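Local coordinates for protein LigF (Sphingobium sp. SYK-6, PDB 4XT0) that cleaves beta-aryl ether bonds of lignin with glutathione, as a beta-etherase of the glutathione S-transferase superfamily, at residues A[15-20]-A[56-61]; A[22-27]-A[75-80]. One frame throughout, in Å; residues are numbered along the deposited sequence.

Interaction 1 (A[15-20]-A[56-61]); sequences ANSLKP and QVPALW. With GSH (glutathione), chain B.
P58 packs against N16, S17 and P20 of helix 15-26, and its ring, with P20 and the backbone of N16, makes up the packed part of the contact, joined by S17 on V57. P20 meets P58 at about a right angle, with the CG atoms of P20 and P58 3.8 Å apart, while the CG of P58 also lies 3.8 Å from the backbone O of N16. Beside this, OG of S17, set beside its own backbone N (chi1 -70°), lies 3.5 Å from the methyl CG2 of V57, a van der Waals contact; the hydroxyl's polar partner is the backbone N of F11, which donates to it. The peptide bond between V57 and P58 is cis, the cis-proline of the thioredoxin fold, in the loop that leads into strand 59-62. It leaves the backbone of V57 facing glutathione, which it pairs with in the manner of a beta strand: N2 of glutathione donates to O of V57 at 2.8 Å, and N of V57 donates to O2 of glutathione at 3.2 Å.

The ligand side is looser: the two segments part, and glutathione lies between them. The side chain of Q56, extended beyond CG, reaches a glycine carboxylate oxygen through NE2 (2.8 Å to O32 of glutathione). From the helix side, ND2 of N16 approaches the thiol at 3.3 Å from SG2 of glutathione. Behind the packed prolines, P20 rests on L8 of strand 6-10 and I73 of helix 70-80, and A59 opens strand 59-62, its backbone bonded to Y9.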
# COMPACT_ATOMS: atom_id res chain seq x y z
N ALA A 15 -5.92 -7.17 13.78
CA ALA A 15 -5.08 -6.28 12.99
C ALA A 15 -4.29 -7.04 11.93
O ALA A 15 -4.81 -7.97 11.30
CB ALA A 15 -4.13 -5.47 13.92
N ASN A 16 -3.03 -6.69 11.73
CA ASN A 16 -2.31 -7.23 10.57
C ASN A 16 -2.06 -8.73 10.70
O ASN A 16 -2.04 -9.45 9.70
CB ASN A 16 -0.99 -6.47 10.37
CG ASN A 16 -1.22 -5.08 9.81
OD1 ASN A 16 -1.84 -4.92 8.76
ND2 ASN A 16 -0.75 -4.07 10.52
N SER A 17 -1.91 -9.20 11.93
CA SER A 17 -1.71 -10.64 12.21
C SER A 17 -2.88 -11.51 11.73
O SER A 17 -2.69 -12.65 11.32
CB SER A 17 -1.49 -10.86 13.71
OG SER A 17 -0.23 -10.35 14.14
N LEU A 18 -4.10 -10.99 11.83
CA LEU A 18 -5.26 -11.79 11.46
C LEU A 18 -5.24 -12.23 9.99
O LEU A 18 -5.72 -13.32 9.67
CB LEU A 18 -6.56 -11.01 11.77
CG LEU A 18 -7.88 -11.77 11.51
CD1 LEU A 18 -8.97 -11.38 12.51
CD2 LEU A 18 -8.39 -11.54 10.08
N LYS A 19 -4.68 -11.41 9.10
CA LYS A 19 -4.76 -11.68 7.66
C LYS A 19 -4.14 -13.04 7.31
O LYS A 19 -4.86 -13.91 6.81
CB LYS A 19 -4.11 -10.55 6.85
CG LYS A 19 -4.63 -9.11 7.15
CD LYS A 19 -4.00 -8.10 6.17
CE LYS A 19 -4.15 -6.64 6.60
NZ LYS A 19 -3.29 -5.74 5.75
N PRO A 20 -2.83 -13.27 7.60
CA PRO A 20 -2.36 -14.62 7.23
C PRO A 20 -2.89 -15.74 8.13
O PRO A 20 -2.94 -16.90 7.70
CB PRO A 20 -0.82 -14.51 7.35
CG PRO A 20 -0.59 -13.42 8.36
CD PRO A 20 -1.75 -12.43 8.17
N GLN A 56 8.64 -6.58 13.64
CA GLN A 56 7.19 -6.50 13.62
C GLN A 56 6.57 -7.82 13.18
O GLN A 56 7.23 -8.66 12.57
CB GLN A 56 6.72 -5.36 12.70
CG GLN A 56 6.85 -3.98 13.35
CD GLN A 56 6.15 -2.89 12.56
OE1 GLN A 56 6.31 -2.77 11.35
NE2 GLN A 56 5.35 -2.08 13.27
N VAL A 57 5.31 -7.99 13.53
CA VAL A 57 4.56 -9.17 13.13
C VAL A 57 3.52 -8.72 12.09
O VAL A 57 3.17 -7.54 12.04
CB VAL A 57 3.86 -9.85 14.34
CG1 VAL A 57 4.90 -10.35 15.36
CG2 VAL A 57 2.85 -8.89 15.01
N PRO A 58 3.02 -9.65 11.25
CA PRO A 58 3.34 -11.08 11.19
C PRO A 58 4.55 -11.40 10.34
O PRO A 58 5.01 -10.61 9.50
CB PRO A 58 2.07 -11.68 10.56
CG PRO A 58 1.62 -10.61 9.64
CD PRO A 58 1.83 -9.33 10.44
N ALA A 59 5.07 -12.60 10.55
CA ALA A 59 6.15 -13.13 9.74
C ALA A 59 5.86 -14.61 9.49
O ALA A 59 5.51 -15.33 10.42
CB ALA A 59 7.52 -12.91 10.43
N LEU A 60 5.95 -15.04 8.24
CA LEU A 60 5.76 -16.46 7.91
C LEU A 60 7.08 -17.13 7.65
O LEU A 60 7.89 -16.64 6.86
CB LEU A 60 4.86 -16.64 6.68
CG LEU A 60 4.63 -18.12 6.29
CD1 LEU A 60 3.47 -18.68 7.12
CD2 LEU A 60 4.34 -18.28 4.80
N TRP A 61 7.29 -18.27 8.29
CA TRP A 61 8.48 -19.09 8.06
C TRP A 61 8.06 -20.32 7.26
O TRP A 61 7.15 -21.05 7.66
CB TRP A 61 9.11 -19.48 9.40
CG TRP A 61 10.44 -20.18 9.35
CD1 TRP A 61 11.68 -19.61 9.51
CD2 TRP A 61 10.68 -21.60 9.20
NE1 TRP A 61 12.65 -20.57 9.45
CE2 TRP A 61 12.07 -21.80 9.27
CE3 TRP A 61 9.84 -22.70 9.02
CZ2 TRP A 61 12.65 -23.07 9.15
CZ3 TRP A 61 10.42 -23.96 8.91
CH2 TRP A 61 11.81 -24.13 8.97
N1 GSH B . 3.18 -3.38 6.85
CA1 GSH B . 3.27 -4.40 7.91
C1 GSH B . 2.34 -5.58 7.65
O11 GSH B . 2.67 -6.70 7.99
O12 GSH B . 1.14 -5.41 7.07
CB1 GSH B . 2.89 -3.73 9.25
CG1 GSH B . 3.14 -4.73 10.37
CD1 GSH B . 2.67 -4.15 11.69
OE1 GSH B . 2.35 -2.98 11.77
N2 GSH B . 2.61 -4.95 12.78
CA2 GSH B . 2.16 -4.42 14.07
C2 GSH B . 3.30 -4.55 15.07
O2 GSH B . 4.16 -5.39 14.90
CB2 GSH B . 0.99 -5.27 14.59
SG2 GSH B . -0.53 -5.00 13.63
N3 GSH B . 3.36 -3.73 16.17
CA3 GSH B . 4.46 -3.91 17.13
C3 GSH B . 5.48 -2.80 17.12
O31 GSH B . 6.22 -2.67 18.07
O32 GSH B . 5.59 -1.96 16.06

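Interaction 2 (A[22-27]-A[75-80]); sequences ATLYEK and EYLEDV
K27 and E78 form a buried salt bridge, with NZ of K27 2.8 Å from OE2 of E78. The ammonium comes from above the carboxylate, 55° out of its plane. The lysine gets there through two bends: the one at chi3 (70°) brings CE 3.8 Å from the backbone O of L77, and the one at chi4 (55°) turns NZ to the carboxylate. Both charged groups have a further partner in the loop after helix 70-80: NZ of K27 also donates to the backbone O of S84, and OE2 of E78 accepts from the backbone N of L88. The bridge joins the C-terminal end of helix 15-26 to the last turn of helix 70-80, and the bonds to S84 and L88 bring in the loop. With a methionine here, E78 would probably be left with a buried negative charge lacking its lysine mate, and the O of S84 would lose a donor.

One turn back along helix 15-26 the contact becomes apolar. CD1 of L77 touches both T23 and L24; it is 3.7 Å from CD2 of L24, the two leucines crossing at about a right angle, and 3.9 Å from CG2 of T23. The methyl of T23 is anti to its backbone N, whereas OG1 turns back to the O of K19 within the helix. Around this packing, L60 of strand 59-62 touches L77, and L195 and I198 of helix 195-204 rest on T23. On its far side helix 70-80 meets the second subunit, where D79 is salt-bridged to R100 of that chain.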
# COMPACT_ATOMS: atom_id res chain seq x y z
N ALA A 22 -6.04 -16.04 9.27
CA ALA A 22 -7.32 -16.45 8.66
C ALA A 22 -7.08 -17.20 7.34
O ALA A 22 -7.74 -18.20 7.05
CB ALA A 22 -8.21 -15.22 8.43
N THR A 23 -6.13 -16.73 6.54
CA THR A 23 -5.79 -17.39 5.28
C THR A 23 -5.36 -18.85 5.51
O THR A 23 -5.83 -19.75 4.82
CB THR A 23 -4.69 -16.61 4.54
OG1 THR A 23 -5.16 -15.28 4.30
CG2 THR A 23 -4.32 -17.26 3.18
N LEU A 24 -4.50 -19.07 6.50
CA LEU A 24 -4.02 -20.41 6.82
C LEU A 24 -5.16 -21.35 7.22
O LEU A 24 -5.23 -22.50 6.76
CB LEU A 24 -2.97 -20.34 7.95
CG LEU A 24 -1.62 -19.74 7.53
CD1 LEU A 24 -0.85 -19.21 8.76
CD2 LEU A 24 -0.79 -20.76 6.73
N TYR A 25 -6.06 -20.87 8.08
CA TYR A 25 -7.19 -21.70 8.51
C TYR A 25 -8.19 -21.91 7.39
O TYR A 25 -8.79 -22.96 7.28
CB TYR A 25 -7.91 -21.07 9.71
CG TYR A 25 -7.23 -21.28 11.03
CD1 TYR A 25 -7.39 -22.47 11.73
CD2 TYR A 25 -6.43 -20.28 11.59
CE1 TYR A 25 -6.76 -22.66 12.95
CE2 TYR A 25 -5.80 -20.47 12.81
CZ TYR A 25 -5.97 -21.66 13.48
OH TYR A 25 -5.36 -21.85 14.70
N GLU A 26 -8.40 -20.90 6.55
CA GLU A 26 -9.36 -21.05 5.46
C GLU A 26 -8.87 -22.08 4.45
O GLU A 26 -9.67 -22.78 3.81
CB GLU A 26 -9.63 -19.72 4.76
CG GLU A 26 -10.44 -18.73 5.60
CD GLU A 26 -11.95 -18.99 5.57
OE1 GLU A 26 -12.40 -20.01 5.00
OE2 GLU A 26 -12.69 -18.16 6.16
N LYS A 27 -7.55 -22.18 4.31
CA LYS A 27 -6.98 -23.10 3.32
C LYS A 27 -6.68 -24.48 3.92
O LYS A 27 -6.21 -25.39 3.23
CB LYS A 27 -5.73 -22.47 2.70
CG LYS A 27 -6.09 -21.20 1.90
CD LYS A 27 -4.88 -20.63 1.15
CE LYS A 27 -4.46 -21.52 -0.01
NZ LYS A 27 -5.58 -21.82 -0.96
N GLU A 75 -0.99 -13.49 -0.20
CA GLU A 75 -0.80 -13.75 -1.64
C GLU A 75 0.21 -14.87 -1.86
O GLU A 75 0.02 -15.70 -2.74
CB GLU A 75 -0.37 -12.47 -2.38
CG GLU A 75 -1.46 -11.38 -2.46
CD GLU A 75 -1.86 -11.03 -3.89
OE1 GLU A 75 -1.89 -11.94 -4.74
OE2 GLU A 75 -2.15 -9.85 -4.16
N TYR A 76 1.26 -14.89 -1.04
CA TYR A 76 2.24 -15.97 -1.07
C TYR A 76 1.59 -17.33 -0.83
O TYR A 76 1.91 -18.30 -1.52
CB TYR A 76 3.35 -15.73 -0.03
CG TYR A 76 4.36 -16.87 0.07
CD1 TYR A 76 5.40 -16.98 -0.84
CD2 TYR A 76 4.28 -17.81 1.10
CE1 TYR A 76 6.35 -18.01 -0.75
CE2 TYR A 76 5.22 -18.86 1.21
CZ TYR A 76 6.26 -18.94 0.28
OH TYR A 76 7.20 -19.95 0.36
N LEU A 77 0.67 -17.41 0.12
CA LEU A 77 0.04 -18.69 0.45
C LEU A 77 -0.86 -19.16 -0.71
O LEU A 77 -0.98 -20.36 -0.99
CB LEU A 77 -0.77 -18.57 1.75
CG LEU A 77 0.13 -18.44 3.00
CD1 LEU A 77 -0.67 -18.06 4.22
CD2 LEU A 77 0.91 -19.74 3.26
N GLU A 78 -1.48 -18.21 -1.39
CA GLU A 78 -2.28 -18.56 -2.57
C GLU A 78 -1.39 -18.92 -3.77
O GLU A 78 -1.75 -19.78 -4.58
CB GLU A 78 -3.24 -17.40 -2.90
CG GLU A 78 -4.59 -17.49 -2.14
CD GLU A 78 -5.45 -18.69 -2.55
OE1 GLU A 78 -5.35 -19.11 -3.73
OE2 GLU A 78 -6.22 -19.22 -1.71
N ASP A 79 -0.22 -18.28 -3.86
CA ASP A 79 0.73 -18.59 -4.95
C ASP A 79 1.28 -20.02 -4.79
O ASP A 79 1.48 -20.75 -5.77
CB ASP A 79 1.92 -17.61 -4.95
CG ASP A 79 1.58 -16.25 -5.61
OD1 ASP A 79 0.57 -16.15 -6.34
OD2 ASP A 79 2.36 -15.29 -5.40
N VAL A 80 1.54 -20.41 -3.54
CA VAL A 80 2.21 -21.68 -3.26
C VAL A 80 1.24 -22.85 -3.04
O VAL A 80 1.51 -23.99 -3.42
CB VAL A 80 3.12 -21.52 -2.01
CG1 VAL A 80 3.72 -22.86 -1.60
CG2 VAL A 80 4.25 -20.48 -2.31

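In the fold
From the N terminus, strand 6-10 leads into helix 15-26, which supplies the first segment of both interactions. Interaction 1 closes a loop of 35 residues when the chain returns at 56-61; interaction 2 closes a longer one, of 47 residues, at 75-80. Their segments alternate along the sequence, so the two loops cross rather than nest. The first joins the N-terminal part of the helix to the cis-proline loop that leads into strand 59-62, at the glutathione site; the second joins its end to helix 70-80, within one thioredoxin-like domain. The centres lie 12 Å apart, and L60 connects them directly, its CD2 3.7 Å from CD2 of Y76.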